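Local coordinates for protein beta-lactamase Rm3 (PDB 5IQK) that probably hydrolyses the amide bond of beta-lactam antibiotics, as a zinc-dependent subclass B3 metallo-beta-lactamase, at residues R66-K71 / Q90-A95. Numbering follows the deposited sequence.
Sequences RIEDVK and QRRSNA
I67 crosses R92 at about a right angle, its CG1 3.8 Å from R92 CB. With CG1 anti to the backbone N (chi1 -175°), the same methylene also lies 4.0 Å from S93 CB, so one branch meets two successive residues of the helix end. S93 CB in turn packs against backbone oxygen, approaching I67 O to 3.1 Å, while A95 CB lies 3.5 Å from V70 O and close to the carbonyl carbon of K71.

Water joins the polar groups. Beside the E68 carboxylate, one water donates to OE2 and to R92 O and accepts from R92 NE at 2.6 Å, lying in the guanidinium plane at its edge. The R92 chain, bent at chi2 and chi3, folds NE back toward its own carbonyl, which explains how one water serves both. E68 OE2 and R92 NH2, 4.5 Å apart, are too distant for a salt bridge, though their charges probably attract. A second water donates to V70 O at 2.7 Å and also to S93 O.

Behind this shell, S93 OG accepts from A95 N in an ST turn and is hydrogen-bonded to L89 O, while N94, the first residue beyond the helix, turns the chain with positive phi (63°). Q90 NE2 donates to A95 O (2.9 Å, N-H...O 161°), approaching in the plane of that carbonyl, and also reaches D130 O.

The contact belongs to a beta-alpha-beta crossover: helix 86-93 leads into strand 96-99, parallel to strand 70-74, while I67 and R92 also touch helix 53-62.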
loop_
_atom_site.group_PDB
_atom_site.type_symbol
_atom_site.label_atom_id
_atom_site.label_comp_id
_atom_site.label_asym_id
_atom_site.label_seq_id
_atom_site.Cartn_x
_atom_site.Cartn_y
_atom_site.Cartn_z
ATOM N N ARG A 66 19.756 3.480 -4.296
ATOM C CA ARG A 66 19.697 2.959 -5.661
ATOM C C ARG A 66 18.654 1.854 -5.814
ATOM O O ARG A 66 18.516 1.005 -4.938
ATOM C CB ARG A 66 21.053 2.417 -6.103
ATOM C CG ARG A 66 22.205 3.395 -5.946
ATOM C CD ARG A 66 23.524 2.710 -6.211
ATOM N NE ARG A 66 23.622 2.253 -7.595
ATOM C CZ ARG A 66 24.114 1.073 -7.961
ATOM N NH1 ARG A 66 24.580 0.230 -7.044
ATOM N NH2 ARG A 66 24.164 0.746 -9.248
ATOM N N ILE A 67 17.942 1.871 -6.938
ATOM C CA ILE A 67 16.943 0.846 -7.236
ATOM C C ILE A 67 17.648 -0.505 -7.338
ATOM O O ILE A 67 17.074 -1.544 -7.029
ATOM C CB ILE A 67 16.176 1.156 -8.547
ATOM C CG1 ILE A 67 15.056 0.130 -8.782
ATOM C CG2 ILE A 67 17.125 1.218 -9.738
ATOM C CD1 ILE A 67 14.020 0.130 -7.694
ATOM N N GLU A 68 18.926 -0.472 -7.717
ATOM C CA GLU A 68 19.711 -1.686 -7.872
ATOM C C GLU A 68 19.918 -2.381 -6.532
ATOM O O GLU A 68 20.262 -3.560 -6.483
ATOM C CB GLU A 68 21.073 -1.365 -8.513
ATOM C CG GLU A 68 20.996 -0.941 -9.972
ATOM C CD GLU A 68 20.710 0.545 -10.146
ATOM O OE1 GLU A 68 20.634 1.271 -9.129
ATOM O OE2 GLU A 68 20.549 0.985 -11.304
ATOM N N ASP A 69 19.728 -1.646 -5.442
ATOM C CA ASP A 69 19.951 -2.201 -4.112
ATOM C C ASP A 69 18.659 -2.682 -3.458
ATOM O O ASP A 69 18.675 -3.199 -2.344
ATOM C CB ASP A 69 20.643 -1.176 -3.220
ATOM C CG ASP A 69 22.073 -0.903 -3.663
ATOM O OD1 ASP A 69 22.715 -1.836 -4.187
ATOM O OD2 ASP A 69 22.549 0.233 -3.492
ATOM N N VAL A 70 17.539 -2.487 -4.143
ATOM C CA VAL A 70 16.275 -3.040 -3.675
ATOM C C VAL A 70 16.281 -4.546 -3.884
ATOM O O VAL A 70 16.456 -5.018 -4.999
ATOM C CB VAL A 70 15.083 -2.397 -4.404
ATOM C CG1 VAL A 70 13.785 -3.180 -4.135
ATOM C CG2 VAL A 70 14.941 -0.956 -3.976
ATOM N N LYS A 71 16.090 -5.306 -2.816
ATOM C CA LYS A 71 16.181 -6.759 -2.933
ATOM C C LYS A 71 14.835 -7.447 -2.739
ATOM O O LYS A 71 14.697 -8.633 -3.014
ATOM C CB LYS A 71 17.214 -7.287 -1.949
ATOM C CG LYS A 71 18.609 -6.756 -2.303
ATOM C CD LYS A 71 19.741 -7.470 -1.617
ATOM C CE LYS A 71 21.057 -6.776 -1.954
ATOM N NZ LYS A 71 21.077 -6.308 -3.373
ATOM N N GLN A 90 10.699 -4.156 -10.782
ATOM C CA GLN A 90 11.333 -5.473 -10.760
ATOM C C GLN A 90 12.468 -5.573 -11.771
ATOM O O GLN A 90 13.552 -6.045 -11.442
ATOM C CB GLN A 90 10.307 -6.569 -11.029
ATOM C CG GLN A 90 10.913 -7.948 -11.261
ATOM C CD GLN A 90 9.891 -9.043 -11.029
ATOM O OE1 GLN A 90 9.170 -9.435 -11.948
ATOM N NE2 GLN A 90 9.831 -9.549 -9.802
ATOM N N ARG A 91 12.231 -5.116 -12.995
ATOM C CA ARG A 91 13.266 -5.174 -14.022
ATOM C C ARG A 91 14.507 -4.386 -13.625
ATOM O O ARG A 91 15.631 -4.822 -13.877
ATOM C CB ARG A 91 12.740 -4.656 -15.356
ATOM C CG ARG A 91 11.953 -5.673 -16.155
ATOM C CD ARG A 91 11.800 -5.217 -17.598
ATOM N NE ARG A 91 11.254 -3.863 -17.694
ATOM C CZ ARG A 91 9.954 -3.581 -17.691
ATOM N NH1 ARG A 91 9.065 -4.559 -17.584
ATOM N NH2 ARG A 91 9.541 -2.323 -17.786
ATOM N N ARG A 92 14.305 -3.236 -12.988
ATOM C CA ARG A 92 15.425 -2.350 -12.652
ATOM C C ARG A 92 16.173 -2.806 -11.396
ATOM O O ARG A 92 17.327 -2.433 -11.184
ATOM C CB ARG A 92 14.929 -0.910 -12.468
ATOM C CG ARG A 92 14.470 -0.211 -13.757
ATOM C CD ARG A 92 15.655 0.176 -14.638
ATOM N NE ARG A 92 16.551 1.119 -13.971
ATOM C CZ ARG A 92 16.379 2.438 -13.967
ATOM N NH1 ARG A 92 15.360 2.981 -14.616
ATOM N NH2 ARG A 92 17.234 3.216 -13.323
ATOM N N SER A 93 15.514 -3.596 -10.553
ATOM C CA SER A 93 16.130 -4.054 -9.310
ATOM C C SER A 93 16.510 -5.531 -9.340
ATOM O O SER A 93 17.402 -5.968 -8.601
ATOM C CB SER A 93 15.193 -3.788 -8.134
ATOM O OG SER A 93 14.002 -4.544 -8.263
ATOM N N ASN A 94 15.817 -6.284 -10.191
ATOM C CA ASN A 94 15.923 -7.736 -10.250
ATOM C C ASN A 94 15.452 -8.353 -8.930
ATOM O O ASN A 94 15.849 -9.456 -8.570
ATOM C CB ASN A 94 17.363 -8.162 -10.587
ATOM C CG ASN A 94 17.442 -9.566 -11.137
ATOM O OD1 ASN A 94 16.463 -10.090 -11.666
ATOM N ND2 ASN A 94 18.614 -10.182 -11.028
ATOM N N ALA A 95 14.581 -7.633 -8.226
ATOM C CA ALA A 95 14.027 -8.094 -6.957
ATOM C C ALA A 95 12.787 -8.950 -7.161
ATOM O O ALA A 95 12.043 -8.758 -8.122
ATOM C CB ALA A 95 13.687 -6.904 -6.058
HETATM O O HOH W 1 18.384 -0.582 -13.113
HETATM O O HOH W 2 17.805 -7.002 -6.329
#